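MRNA-capping enzyme subunit alpha (Saccharomyces cerevisiae, PDB 3KYH) transfers GMP from GTP to the 5'-diphosphate end of RNA through a covalent enzyme-GMP intermediate, the second step of mRNA capping. Local coordinates at residues Gly17-Gly22 against Asn101-Asn106; Asp66-Glu71 against Thr232-Pro237; Leu76-Phe81 against Cys93-Arg98; Lys289-Leu294 against Phe329-Val334. All coordinates share one frame; numbering follows the deposited sequence.

Interaction 1. Residues Gly17-Gly22 against Asn101-Asn106; sequences GLIQPG and NYYLVN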
loop_
_atom_site.group_PDB
_atom_site.type_symbol
_atom_site.label_atom_id
_atom_site.label_comp_id
_atom_site.label_asym_id
_atom_site.label_seq_id
_atom_site.Cartn_x
_atom_site.Cartn_y
_atom_site.Cartn_z
ATOM N N GLY C 17 17.765 -26.943 -29.562
ATOM C CA GLY C 17 16.351 -26.593 -29.687
ATOM C C GLY C 17 15.856 -25.542 -28.695
ATOM O O GLY C 17 16.348 -24.407 -28.673
ATOM N N LEU C 18 14.848 -25.940 -27.911
ATOM C CA LEU C 18 14.217 -25.148 -26.847
ATOM C C LEU C 18 13.414 -26.088 -25.940
ATOM O O LEU C 18 13.288 -27.289 -26.240
ATOM C CB LEU C 18 13.300 -24.069 -27.416
ATOM C CG LEU C 18 12.041 -24.336 -28.243
ATOM C CD1 LEU C 18 11.300 -23.011 -28.518
ATOM C CD2 LEU C 18 12.376 -25.039 -29.565
ATOM N N ILE C 19 12.961 -25.588 -24.784
ATOM C CA ILE C 19 11.905 -26.316 -24.088
ATOM C C ILE C 19 10.614 -25.823 -24.731
ATOM O O ILE C 19 10.549 -24.676 -25.250
ATOM C CB ILE C 19 11.838 -26.190 -22.521
ATOM C CG1 ILE C 19 13.162 -25.735 -21.873
ATOM C CG2 ILE C 19 11.261 -27.509 -21.888
ATOM C CD1 ILE C 19 13.135 -25.677 -20.313
ATOM N N GLN C 20 9.671 -26.772 -24.801
ATOM C CA GLN C 20 8.247 -26.538 -25.034
ATOM C C GLN C 20 7.508 -26.238 -23.710
ATOM O O GLN C 20 8.189 -26.062 -22.676
ATOM C CB GLN C 20 7.691 -27.750 -25.752
ATOM C CG GLN C 20 8.375 -28.030 -27.095
ATOM C CD GLN C 20 8.416 -26.816 -28.008
ATOM O OE1 GLN C 20 7.405 -26.133 -28.232
ATOM N NE2 GLN C 20 9.595 -26.546 -28.548
ATOM N N PRO C 21 6.148 -26.104 -23.719
ATOM C CA PRO C 21 5.412 -25.817 -22.463
ATOM C C PRO C 21 5.734 -26.641 -21.190
ATOM O O PRO C 21 6.568 -27.542 -21.214
ATOM C CB PRO C 21 3.946 -25.975 -22.887
ATOM C CG PRO C 21 3.914 -25.504 -24.297
ATOM C CD PRO C 21 5.321 -25.714 -24.885
ATOM N N GLY C 22 5.096 -26.293 -20.072
ATOM C CA GLY C 22 5.350 -26.936 -18.773
ATOM C C GLY C 22 4.555 -28.218 -18.602
ATOM O O GLY C 22 5.064 -29.207 -18.062
ATOM N N ASN C 101 14.905 -30.581 -17.825
ATOM C CA ASN C 101 14.257 -29.639 -18.728
ATOM C C ASN C 101 14.431 -30.144 -20.162
ATOM O O ASN C 101 15.510 -30.642 -20.505
ATOM C CB ASN C 101 14.848 -28.243 -18.533
ATOM C CG ASN C 101 15.252 -27.966 -17.075
ATOM O OD1 ASN C 101 14.415 -27.978 -16.157
ATOM N ND2 ASN C 101 16.549 -27.709 -16.864
ATOM N N TYR C 102 13.379 -30.028 -20.982
ATOM C CA TYR C 102 13.262 -30.789 -22.235
ATOM C C TYR C 102 13.352 -29.989 -23.545
ATOM O O TYR C 102 12.476 -29.168 -23.855
ATOM C CB TYR C 102 11.966 -31.613 -22.205
ATOM C CG TYR C 102 12.009 -32.900 -21.398
ATOM C CD1 TYR C 102 12.576 -32.944 -20.113
ATOM C CD2 TYR C 102 11.430 -34.074 -21.908
ATOM C CE1 TYR C 102 12.577 -34.105 -19.387
ATOM C CE2 TYR C 102 11.416 -35.253 -21.165
ATOM C CZ TYR C 102 11.998 -35.257 -19.913
ATOM O OH TYR C 102 12.022 -36.427 -19.180
ATOM N N TYR C 103 14.358 -30.303 -24.362
ATOM C CA TYR C 103 14.604 -29.543 -25.593
ATOM C C TYR C 103 14.074 -30.219 -26.872
ATOM O O TYR C 103 13.952 -31.446 -26.897
ATOM C CB TYR C 103 16.068 -29.054 -25.646
ATOM C CG TYR C 103 16.421 -28.109 -24.490
ATOM C CD1 TYR C 103 17.086 -28.562 -23.343
ATOM C CD2 TYR C 103 16.050 -26.763 -24.530
ATOM C CE1 TYR C 103 17.385 -27.680 -22.280
ATOM C CE2 TYR C 103 16.318 -25.883 -23.482
ATOM C CZ TYR C 103 16.992 -26.341 -22.367
ATOM O OH TYR C 103 17.239 -25.446 -21.353
ATOM N N LEU C 104 13.677 -29.431 -27.881
ATOM C CA LEU C 104 13.061 -29.975 -29.114
ATOM C C LEU C 104 13.770 -29.658 -30.427
ATOM O O LEU C 104 13.461 -28.689 -31.130
ATOM C CB LEU C 104 11.557 -29.659 -29.230
ATOM C CG LEU C 104 10.658 -30.723 -29.910
ATOM C CD1 LEU C 104 9.270 -30.638 -29.322
ATOM C CD2 LEU C 104 10.528 -30.767 -31.449
ATOM N N VAL C 105 14.668 -30.565 -30.789
ATOM C CA VAL C 105 15.435 -30.473 -32.026
ATOM C C VAL C 105 14.572 -30.821 -33.250
ATOM O O VAL C 105 13.496 -31.417 -33.115
ATOM C CB VAL C 105 16.687 -31.367 -31.954
ATOM C CG1 VAL C 105 17.855 -30.631 -32.578
ATOM C CG2 VAL C 105 17.049 -31.678 -30.500
ATOM N N ASN C 106 15.048 -30.441 -34.437
ATOM C CA ASN C 106 14.329 -30.651 -35.699
ATOM C C ASN C 106 14.434 -32.082 -36.260
ATOM O O ASN C 106 14.272 -33.064 -35.518
ATOM C CB ASN C 106 14.717 -29.565 -36.733
ATOM C CG ASN C 106 13.625 -28.488 -36.947
ATOM O OD1 ASN C 106 13.492 -27.976 -38.059
ATOM N ND2 ASN C 106 12.865 -28.137 -35.910
#

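Interaction 2. Residues Asp66-Glu71 against Thr232-Pro237; sequences DYYVCE and TPVKAP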
loop_
_atom_site.group_PDB
_atom_site.type_symbol
_atom_site.label_atom_id
_atom_site.label_comp_id
_atom_site.label_asym_id
_atom_site.label_seq_id
_atom_site.Cartn_x
_atom_site.Cartn_y
_atom_site.Cartn_z
ATOM N N ASP C 66 36.024 -55.222 -13.603
ATOM C CA ASP C 66 36.573 -55.035 -14.949
ATOM C C ASP C 66 36.031 -53.677 -15.406
ATOM O O ASP C 66 34.822 -53.508 -15.537
ATOM C CB ASP C 66 36.111 -56.166 -15.890
ATOM C CG ASP C 66 36.175 -57.572 -15.257
ATOM O OD1 ASP C 66 36.702 -58.477 -15.930
ATOM O OD2 ASP C 66 35.659 -57.814 -14.137
ATOM N N TYR C 67 36.925 -52.711 -15.625
ATOM C CA TYR C 67 36.562 -51.288 -15.736
ATOM C C TYR C 67 36.959 -50.571 -17.027
ATOM O O TYR C 67 37.822 -51.035 -17.770
ATOM C CB TYR C 67 37.164 -50.522 -14.564
ATOM C CG TYR C 67 36.202 -50.126 -13.462
ATOM C CD1 TYR C 67 36.017 -50.942 -12.332
ATOM C CD2 TYR C 67 35.541 -48.889 -13.510
ATOM C CE1 TYR C 67 35.182 -50.544 -11.288
ATOM C CE2 TYR C 67 34.665 -48.493 -12.498
ATOM C CZ TYR C 67 34.498 -49.324 -11.389
ATOM O OH TYR C 67 33.648 -48.925 -10.378
ATOM N N TYR C 68 36.317 -49.424 -17.252
ATOM C CA TYR C 68 36.472 -48.569 -18.424
ATOM C C TYR C 68 37.035 -47.189 -18.094
ATOM O O TYR C 68 36.838 -46.651 -16.982
ATOM C CB TYR C 68 35.108 -48.322 -19.075
ATOM C CG TYR C 68 34.556 -49.392 -20.015
ATOM C CD1 TYR C 68 33.168 -49.556 -20.166
ATOM C CD2 TYR C 68 35.404 -50.209 -20.782
ATOM C CE1 TYR C 68 32.641 -50.489 -21.045
ATOM C CE2 TYR C 68 34.877 -51.171 -21.654
ATOM C CZ TYR C 68 33.498 -51.293 -21.783
ATOM O OH TYR C 68 32.984 -52.229 -22.648
ATOM N N VAL C 69 37.699 -46.610 -19.093
ATOM C CA VAL C 69 38.080 -45.201 -19.070
ATOM C C VAL C 69 38.011 -44.478 -20.396
ATOM O O VAL C 69 38.539 -44.940 -21.423
ATOM C CB VAL C 69 39.480 -44.932 -18.501
ATOM C CG1 VAL C 69 39.417 -44.789 -17.000
ATOM C CG2 VAL C 69 40.498 -45.994 -18.966
ATOM N N CYS C 70 37.371 -43.314 -20.324
ATOM C CA CYS C 70 37.481 -42.278 -21.343
ATOM C C CYS C 70 37.690 -40.997 -20.547
ATOM O O CYS C 70 37.467 -40.999 -19.326
ATOM C CB CYS C 70 36.208 -42.212 -22.179
ATOM S SG CYS C 70 34.666 -42.094 -21.211
ATOM N N GLU C 71 38.207 -39.961 -21.221
ATOM C CA GLU C 71 38.237 -38.561 -20.738
ATOM C C GLU C 71 36.870 -37.954 -20.358
ATOM O O GLU C 71 35.868 -38.301 -20.965
ATOM C CB GLU C 71 38.865 -37.703 -21.831
ATOM C CG GLU C 71 38.273 -37.938 -23.241
ATOM C CD GLU C 71 37.165 -36.950 -23.628
ATOM O OE1 GLU C 71 36.668 -36.176 -22.774
ATOM O OE2 GLU C 71 36.792 -36.929 -24.818
ATOM N N THR C 232 34.234 -46.303 -15.784
ATOM C CA THR C 232 32.962 -47.051 -15.816
ATOM C C THR C 232 33.140 -48.567 -15.652
ATOM O O THR C 232 33.996 -49.157 -16.309
ATOM C CB THR C 232 32.147 -46.781 -17.097
ATOM O OG1 THR C 232 32.308 -45.419 -17.505
ATOM C CG2 THR C 232 30.669 -47.045 -16.860
ATOM N N PRO C 233 32.329 -49.213 -14.788
ATOM C CA PRO C 233 32.516 -50.658 -14.641
ATOM C C PRO C 233 31.678 -51.465 -15.636
ATOM O O PRO C 233 30.461 -51.248 -15.739
ATOM C CB PRO C 233 32.078 -50.920 -13.201
ATOM C CG PRO C 233 31.089 -49.784 -12.885
ATOM C CD PRO C 233 31.262 -48.695 -13.907
ATOM N N VAL C 234 32.339 -52.367 -16.365
ATOM C CA VAL C 234 31.708 -53.225 -17.378
ATOM C C VAL C 234 30.537 -54.006 -16.730
ATOM O O VAL C 234 29.397 -53.534 -16.734
ATOM C CB VAL C 234 32.763 -54.169 -18.069
ATOM C CG1 VAL C 234 32.123 -55.099 -19.121
ATOM C CG2 VAL C 234 33.924 -53.375 -18.685
ATOM N N LYS C 235 30.840 -55.173 -16.163
ATOM C CA LYS C 235 29.944 -56.039 -15.391
ATOM C C LYS C 235 28.784 -55.428 -14.575
ATOM O O LYS C 235 27.811 -56.133 -14.289
ATOM C CB LYS C 235 30.811 -56.885 -14.446
ATOM C CG LYS C 235 31.427 -58.153 -15.060
ATOM C CD LYS C 235 32.728 -58.611 -14.381
ATOM C CE LYS C 235 32.684 -58.693 -12.826
ATOM N NZ LYS C 235 34.017 -59.166 -12.314
ATOM N N ALA C 236 28.899 -54.158 -14.180
ATOM C CA ALA C 236 27.896 -53.455 -13.360
ATOM C C ALA C 236 26.642 -52.945 -14.083
ATOM O O ALA C 236 26.694 -52.632 -15.278
ATOM C CB ALA C 236 28.552 -52.299 -12.622
ATOM N N PRO C 237 25.516 -52.831 -13.350
ATOM C CA PRO C 237 24.305 -52.228 -13.931
ATOM C C PRO C 237 24.231 -50.724 -13.733
ATOM O O PRO C 237 24.789 -50.220 -12.755
ATOM C CB PRO C 237 23.160 -52.909 -13.172
ATOM C CG PRO C 237 23.750 -53.356 -11.883
ATOM C CD PRO C 237 25.242 -53.487 -12.055
#

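Interaction 3. Residues Leu76-Phe81 against Cys93-Arg98; sequences LRVLMF and CFMIDR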
loop_
_atom_site.group_PDB
_atom_site.type_symbol
_atom_site.label_atom_id
_atom_site.label_comp_id
_atom_site.label_asym_id
_atom_site.label_seq_id
_atom_site.Cartn_x
_atom_site.Cartn_y
_atom_site.Cartn_z
ATOM N N LEU C 76 27.757 -29.836 -22.394
ATOM C CA LEU C 76 26.506 -29.580 -21.718
ATOM C C LEU C 76 25.803 -30.902 -21.638
ATOM O O LEU C 76 25.134 -31.262 -22.605
ATOM C CB LEU C 76 25.661 -28.590 -22.524
ATOM C CG LEU C 76 24.501 -27.909 -21.781
ATOM C CD1 LEU C 76 25.009 -26.911 -20.736
ATOM C CD2 LEU C 76 23.511 -27.213 -22.716
ATOM N N ARG C 77 26.001 -31.643 -20.540
ATOM C CA ARG C 77 25.312 -32.933 -20.350
ATOM C C ARG C 77 23.795 -32.780 -20.490
ATOM O O ARG C 77 23.116 -32.095 -19.710
ATOM C CB ARG C 77 25.655 -33.643 -19.036
ATOM C CG ARG C 77 24.935 -35.010 -18.872
ATOM C CD ARG C 77 25.954 -36.136 -18.971
ATOM N NE ARG C 77 25.455 -37.414 -18.474
ATOM C CZ ARG C 77 25.095 -37.644 -17.211
ATOM N NH1 ARG C 77 25.163 -36.675 -16.291
ATOM N NH2 ARG C 77 24.632 -38.845 -16.875
ATOM N N VAL C 78 23.320 -33.523 -21.483
ATOM C CA VAL C 78 22.026 -33.414 -22.136
ATOM C C VAL C 78 21.737 -34.846 -22.636
ATOM O O VAL C 78 22.509 -35.353 -23.483
ATOM C CB VAL C 78 22.227 -32.400 -23.309
ATOM C CG1 VAL C 78 21.466 -32.747 -24.558
ATOM C CG2 VAL C 78 21.870 -31.003 -22.891
ATOM N N LEU C 79 20.724 -35.530 -22.073
ATOM C CA LEU C 79 20.377 -36.890 -22.597
ATOM C C LEU C 79 19.692 -36.740 -23.906
ATOM O O LEU C 79 19.307 -35.602 -24.260
ATOM C CB LEU C 79 19.537 -37.837 -21.711
ATOM C CG LEU C 79 20.345 -38.978 -21.080
ATOM C CD1 LEU C 79 20.481 -38.855 -19.590
ATOM C CD2 LEU C 79 19.729 -40.268 -21.346
ATOM N N MET C 80 19.627 -37.865 -24.627
ATOM C CA MET C 80 18.752 -37.940 -25.802
ATOM C C MET C 80 17.491 -38.743 -25.494
ATOM O O MET C 80 17.567 -39.848 -24.915
ATOM C CB MET C 80 19.471 -38.525 -27.025
ATOM C CG MET C 80 18.587 -38.607 -28.272
ATOM S SD MET C 80 18.438 -36.995 -29.054
ATOM C CE MET C 80 19.371 -37.264 -30.568
ATOM N N PHE C 81 16.344 -38.194 -25.888
ATOM C CA PHE C 81 15.072 -38.917 -25.776
ATOM C C PHE C 81 14.334 -38.975 -27.098
ATOM O O PHE C 81 13.965 -37.934 -27.647
ATOM C CB PHE C 81 14.179 -38.271 -24.716
ATOM C CG PHE C 81 12.910 -39.030 -24.419
ATOM C CD1 PHE C 81 12.881 -40.430 -24.404
ATOM C CD2 PHE C 81 11.767 -38.322 -24.027
ATOM C CE1 PHE C 81 11.715 -41.107 -24.059
ATOM C CE2 PHE C 81 10.589 -38.981 -23.673
ATOM C CZ PHE C 81 10.567 -40.385 -23.691
ATOM N N CYS C 93 12.570 -35.620 -31.318
ATOM C CA CYS C 93 13.976 -35.486 -30.955
ATOM C C CYS C 93 14.123 -34.576 -29.741
ATOM O O CYS C 93 13.964 -33.351 -29.861
ATOM C CB CYS C 93 14.762 -34.939 -32.150
ATOM S SG CYS C 93 16.521 -35.117 -31.905
ATOM N N PHE C 94 14.403 -35.190 -28.587
ATOM C CA PHE C 94 14.326 -34.506 -27.284
ATOM C C PHE C 94 15.581 -34.564 -26.402
ATOM O O PHE C 94 16.338 -35.546 -26.435
ATOM C CB PHE C 94 13.086 -34.962 -26.503
ATOM C CG PHE C 94 11.781 -34.393 -27.020
ATOM C CD1 PHE C 94 11.332 -34.659 -28.325
ATOM C CD2 PHE C 94 10.958 -33.647 -26.167
ATOM C CE1 PHE C 94 10.121 -34.130 -28.784
ATOM C CE2 PHE C 94 9.725 -33.140 -26.607
ATOM C CZ PHE C 94 9.305 -33.385 -27.907
ATOM N N MET C 95 15.757 -33.510 -25.593
ATOM C CA MET C 95 16.999 -33.254 -24.843
ATOM C C MET C 95 16.788 -32.922 -23.365
ATOM O O MET C 95 16.095 -31.965 -23.043
ATOM C CB MET C 95 17.775 -32.107 -25.509
ATOM C CG MET C 95 18.377 -32.405 -26.877
ATOM S SD MET C 95 19.428 -33.883 -26.948
ATOM C CE MET C 95 20.754 -33.310 -28.055
ATOM N N ILE C 96 17.448 -33.667 -22.481
ATOM C CA ILE C 96 17.269 -33.515 -21.027
ATOM C C ILE C 96 18.525 -33.018 -20.266
ATOM O O ILE C 96 19.475 -33.784 -20.012
ATOM C CB ILE C 96 16.611 -34.799 -20.402
ATOM C CG1 ILE C 96 17.591 -35.976 -20.324
ATOM C CG2 ILE C 96 15.373 -35.223 -21.221
ATOM C CD1 ILE C 96 16.987 -37.283 -19.847
ATOM N N ASP C 97 18.519 -31.724 -19.919
ATOM C CA ASP C 97 19.653 -31.048 -19.234
ATOM C C ASP C 97 19.800 -31.412 -17.755
ATOM O O ASP C 97 19.143 -32.346 -17.308
ATOM C CB ASP C 97 19.687 -29.526 -19.508
ATOM C CG ASP C 97 18.413 -28.807 -19.073
ATOM O OD1 ASP C 97 18.331 -27.550 -19.092
ATOM O OD2 ASP C 97 17.468 -29.515 -18.689
ATOM N N ARG C 98 20.677 -30.719 -17.019
ATOM C CA ARG C 98 21.082 -31.073 -15.633
ATOM C C ARG C 98 19.920 -30.924 -14.638
ATOM O O ARG C 98 19.638 -31.793 -13.791
ATOM C CB ARG C 98 22.303 -30.225 -15.208
ATOM C CG ARG C 98 23.052 -30.694 -13.935
ATOM C CD ARG C 98 24.181 -31.687 -14.218
ATOM N NE ARG C 98 25.391 -31.015 -14.696
ATOM C CZ ARG C 98 26.541 -31.622 -14.986
ATOM N NH1 ARG C 98 26.665 -32.942 -14.858
ATOM N NH2 ARG C 98 27.578 -30.902 -15.406
#

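Interaction 4. Residues Lys289-Leu294 against Phe329-Val334; sequences KPVFSL and FAELSV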
loop_
_atom_site.group_PDB
_atom_site.type_symbol
_atom_site.label_atom_id
_atom_site.label_comp_id
_atom_site.label_asym_id
_atom_site.label_seq_id
_atom_site.Cartn_x
_atom_site.Cartn_y
_atom_site.Cartn_z
ATOM N N LYS C 289 58.844 -8.701 2.645
ATOM C CA LYS C 289 57.636 -9.516 2.971
ATOM C C LYS C 289 57.272 -9.891 4.415
ATOM O O LYS C 289 58.153 -10.213 5.225
ATOM C CB LYS C 289 57.409 -10.722 2.019
ATOM C CG LYS C 289 58.519 -11.763 1.861
ATOM C CD LYS C 289 58.332 -12.572 0.560
ATOM C CE LYS C 289 59.663 -12.961 -0.087
ATOM N NZ LYS C 289 60.573 -11.821 -0.475
ATOM N N PRO C 290 55.966 -9.809 4.746
ATOM C CA PRO C 290 55.472 -10.210 6.063
ATOM C C PRO C 290 54.460 -11.375 6.046
ATOM O O PRO C 290 54.395 -12.101 5.057
ATOM C CB PRO C 290 54.861 -8.915 6.591
ATOM C CG PRO C 290 54.635 -8.033 5.342
ATOM C CD PRO C 290 55.040 -8.835 4.144
ATOM N N VAL C 291 53.716 -11.579 7.132
ATOM C CA VAL C 291 52.851 -12.765 7.253
ATOM C C VAL C 291 51.503 -12.516 6.575
ATOM O O VAL C 291 50.895 -11.466 6.814
ATOM C CB VAL C 291 52.579 -13.211 8.729
ATOM C CG1 VAL C 291 52.416 -14.713 8.806
ATOM C CG2 VAL C 291 53.670 -12.764 9.696
ATOM N N PHE C 292 51.052 -13.479 5.754
ATOM C CA PHE C 292 49.758 -13.419 5.043
ATOM C C PHE C 292 48.799 -14.562 5.360
ATOM O O PHE C 292 48.730 -15.570 4.641
ATOM C CB PHE C 292 49.842 -13.104 3.523
ATOM C CG PHE C 292 51.077 -13.614 2.806
ATOM C CD1 PHE C 292 52.339 -13.063 3.055
ATOM C CD2 PHE C 292 50.954 -14.525 1.759
ATOM C CE1 PHE C 292 53.475 -13.494 2.353
ATOM C CE2 PHE C 292 52.075 -14.955 1.032
ATOM C CZ PHE C 292 53.339 -14.446 1.346
ATOM N N SER C 293 48.063 -14.357 6.453
ATOM C CA SER C 293 47.072 -15.305 7.005
ATOM C C SER C 293 45.731 -15.315 6.278
ATOM O O SER C 293 45.128 -14.264 6.046
ATOM C CB SER C 293 46.811 -14.998 8.480
ATOM O OG SER C 293 46.619 -13.605 8.652
ATOM N N LEU C 294 45.239 -16.512 5.996
ATOM C CA LEU C 294 44.061 -16.667 5.159
ATOM C C LEU C 294 42.818 -17.110 5.968
ATOM O O LEU C 294 42.765 -18.221 6.498
ATOM C CB LEU C 294 44.404 -17.510 3.899
ATOM C CG LEU C 294 45.752 -18.216 3.573
ATOM C CD1 LEU C 294 45.720 -18.964 2.261
ATOM C CD2 LEU C 294 46.983 -17.307 3.487
ATOM N N PHE C 329 43.363 -20.434 8.934
ATOM C CA PHE C 329 44.257 -21.586 9.103
ATOM C C PHE C 329 45.629 -21.559 8.434
ATOM O O PHE C 329 46.622 -21.979 9.039
ATOM C CB PHE C 329 43.637 -22.994 9.054
ATOM C CG PHE C 329 42.244 -23.090 8.497
ATOM C CD1 PHE C 329 42.005 -23.910 7.386
ATOM C CD2 PHE C 329 41.155 -22.554 9.187
ATOM C CE1 PHE C 329 40.719 -24.104 6.906
ATOM C CE2 PHE C 329 39.859 -22.759 8.729
ATOM C CZ PHE C 329 39.641 -23.533 7.585
ATOM N N ALA C 330 45.711 -21.078 7.206
ATOM C CA ALA C 330 46.980 -21.264 6.510
ATOM C C ALA C 330 47.771 -20.008 6.195
ATOM O O ALA C 330 47.234 -18.895 6.192
ATOM C CB ALA C 330 46.814 -22.143 5.268
ATOM N N GLU C 331 49.073 -20.224 6.033
ATOM C CA GLU C 331 50.001 -19.253 5.465
ATOM C C GLU C 331 50.226 -19.617 3.988
ATOM O O GLU C 331 50.281 -20.810 3.626
ATOM C CB GLU C 331 51.313 -19.249 6.267
ATOM C CG GLU C 331 51.379 -18.379 7.580
ATOM C CD GLU C 331 50.105 -18.319 8.447
ATOM O OE1 GLU C 331 50.160 -18.661 9.648
ATOM O OE2 GLU C 331 49.057 -17.864 7.948
ATOM N N LEU C 332 50.259 -18.592 3.135
ATOM C CA LEU C 332 50.415 -18.802 1.697
ATOM C C LEU C 332 51.860 -19.155 1.353
ATOM O O LEU C 332 52.413 -20.049 1.978
ATOM C CB LEU C 332 49.867 -17.613 0.894
ATOM C CG LEU C 332 49.609 -17.799 -0.615
ATOM C CD1 LEU C 332 48.295 -18.543 -0.855
ATOM C CD2 LEU C 332 49.619 -16.461 -1.371
ATOM N N SER C 333 52.465 -18.478 0.379
ATOM C CA SER C 333 53.843 -18.742 -0.084
ATOM C C SER C 333 54.195 -17.912 -1.317
ATOM O O SER C 333 53.778 -18.200 -2.450
ATOM C CB SER C 333 54.151 -20.235 -0.339
ATOM O OG SER C 333 53.153 -20.863 -1.132
ATOM N N VAL C 334 54.970 -16.867 -1.065
ATOM C CA VAL C 334 55.376 -15.958 -2.121
ATOM C C VAL C 334 56.894 -16.018 -2.291
ATOM O O VAL C 334 57.642 -15.515 -1.446
ATOM C CB VAL C 334 54.776 -14.541 -1.899
ATOM C CG1 VAL C 334 55.425 -13.495 -2.797
ATOM C CG2 VAL C 334 53.275 -14.589 -2.163
#

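Interaction 1. Residues Gly17-Gly22 against Asn101-Asn106
Gly-17 to Gln-20 run past Asn-101 to Val-105 with their directions 125° apart, and the two backbones come closest, by CA atoms, at Ile-19 and Tyr-103, whose CA atoms lie 4.5 Å from each other. Pairing is slight. Leu-104 N gives a weak, bent hydrogen bond to Leu-18 O (127° at the hydrogen), and that oxygen is not placed with much certainty. The main side-chain contact belongs to Ile-19, which crosses Tyr-103 obliquely and brings CG1 to 3.5 Å from ring atom CE2; its CD1 reaches on to Asn-101 CB at 3.6 Å. Tyr-103 has CG beside its own backbone N (chi1 -62°), which lays the ring along the backbone of the incoming loop, with Leu-18 N at the ring edge, in plane. Strand 102-105 is paired on its other side with strand 91-96, through backbone bonds of Tyr-103 to Met-95 and Val-105 to Cys-93, so the loop leading into helix 23-35 lies along a border of the catalytic-domain sheet. Further along, Gln-20 bends at chi2 and meets Leu-104 at about a right angle, CG 3.5 Å from Leu-104 CD1 and NE2 3.7 Å from Leu-104 CB. The amide of Asn-101 turns away to bond Asp-97, while Tyr-102 packs against Leu-28 and Val-32 of helix 23-35.

Interaction 2. Residues Asp66-Glu71 against Thr232-Pro237
Tyr-67 and Tyr-68 pair antiparallel with Pro-233 and Thr-232, the first couple (Tyr-67 with Pro-233) non-hydrogen-bonded and the second hydrogen-bonded in both directions. Beyond the pair the ladder takes one more rung: Val-234 N meets Asp-66 O at 2.9 Å, with a C=O...N angle of 160°. The two tyrosines leave opposite faces of the sheet, and each receives an aliphatic group over its ring. Pro-233 lies beside Tyr-67, pointing the same way, and its CB stands 3.6 Å from the ring centroid in a CH-pi contact displaced toward the rim; Tyr-67 OH bonds Leu-246 O. Val-234 comes at about a right angle to Tyr-68 and sets CG2 over the middle of the ring, 3.8 Å from the centroid. That methyl is on target because CG2 sits beside the backbone N while CG1 is anti to it (chi1 179°). At the outer end Lys-235, bent at chi3, crosses Asp-66 obliquely and brings NZ to 2.8 Å from OD2, a salt bridge. Two CH-pi contacts and an ion pair thus fasten the start of strand 67-73 to its neighbour; the same strand continues to Lys-72, which carries GMP in the intermediate.

Interaction 3. Residues Leu76-Phe81 against Cys93-Arg98
Phe-81 N donates to Phe-94 O at 2.7 Å in a nearly straight bond (163° at the hydrogen), and Phe-94 N returns one to Phe-81 O. Two residues along, Leu-79 and Ile-96 exchange a second such pair, with Leu-79 N 3.0 Å from Ile-96 O. Met-80 and Met-95 face each other between them in the non-hydrogen-bonded position of this antiparallel hairpin. Their sulfurs stand 3.9 Å apart, SD to SD, on the face where Val-78 CG1 also meets Met-95 and Met-80 CE reaches Cys-93 SG at 3.8 Å. Met-80 extends CG anti to the backbone N (chi1 -180°), then bends at chi2 and chi3 to bring CE to that cysteine. On the other face Leu-79 and Ile-96 lie side by side, and Phe-81 and Phe-94 both touch Leu-28 of helix 23-35. An alanine at Leu-79 removes the branch beside Ile-96 CD1 and would probably open a gap between Ile-96 and Leu-130 of the adjoining strand. Near the start of strand 76-84, Arg-77 makes a salt bridge to Asp-132. The side chain of Arg-98 lies about 6 Å from that of Lys-72: an apolar, sulfur-lined hairpin carries an arginine near the lysine that takes up GMP, a placement consistent with a nucleotide site.

Interaction 4. Residues Lys289-Leu294 against Phe329-Val334
In the C-terminal OB-type domain, strands 293-297 and 326-331 are neighbours in a five-stranded antiparallel sheet, and Leu-294 meets Ala-330 where their pairing frays. Leu-294 N bonds Ala-330 O at 3.1 Å, approaching almost straight onto the oxygen (C=O...N 165°), whereas the return bond from Phe-329 N to Leu-294 O is weak. Past this rung side chains take over. Phe-292 is crossed at about a right angle by Leu-332, whose CB lies 3.4 Å from ring atom CD2, and by Val-334, whose CG2 lies 3.4 Å from CE2; Val-334 N sits at the ring edge, in plane. Leu-332 holds CG anti to its backbone N (chi1 -164°), which spreads its fork between two partners: CD2 is 3.8 Å from Phe-292 CE2, and CD1 is 4.1 Å from Leu-294 CD1. An alanine at Phe-292 takes away the ring that Leu-332 and Val-334 share, and these two would probably lose their packing and leave a gap against Leu-262. Outside this apolar patch, Lys-289 passes CE along Val-334 O at 3.5 Å on its way to a salt bridge with Asp-336, and Glu-331 pairs with Lys-328. Antiparallel strands here separate into loops, with Phe-292 packed between the diverging segments, at the edge strand 326-331 of the five-stranded OB-type sheet.

In the fold
From the N terminus, 17-22 waits until 101-106 to close its loop, laying the coil before helix 23-35 on a border strand of the larger catalytic-domain sheet. Interaction 2 opens inside that loop, at 66-71, and closes only at 232-237, so the two cross; it joins strands of the other catalytic-domain sheet. Lys-72 directly follows 66-71, and the chain then passes into the hairpin of interaction 3, which is nested within both larger loops. Interactions 1 and 3 touch, since strands 91-96 and 102-105 are neighbours in one sheet. Interaction 4 comes later, in series, confined to the C-terminal domain, with its centre about 43 Å from that of interaction 2.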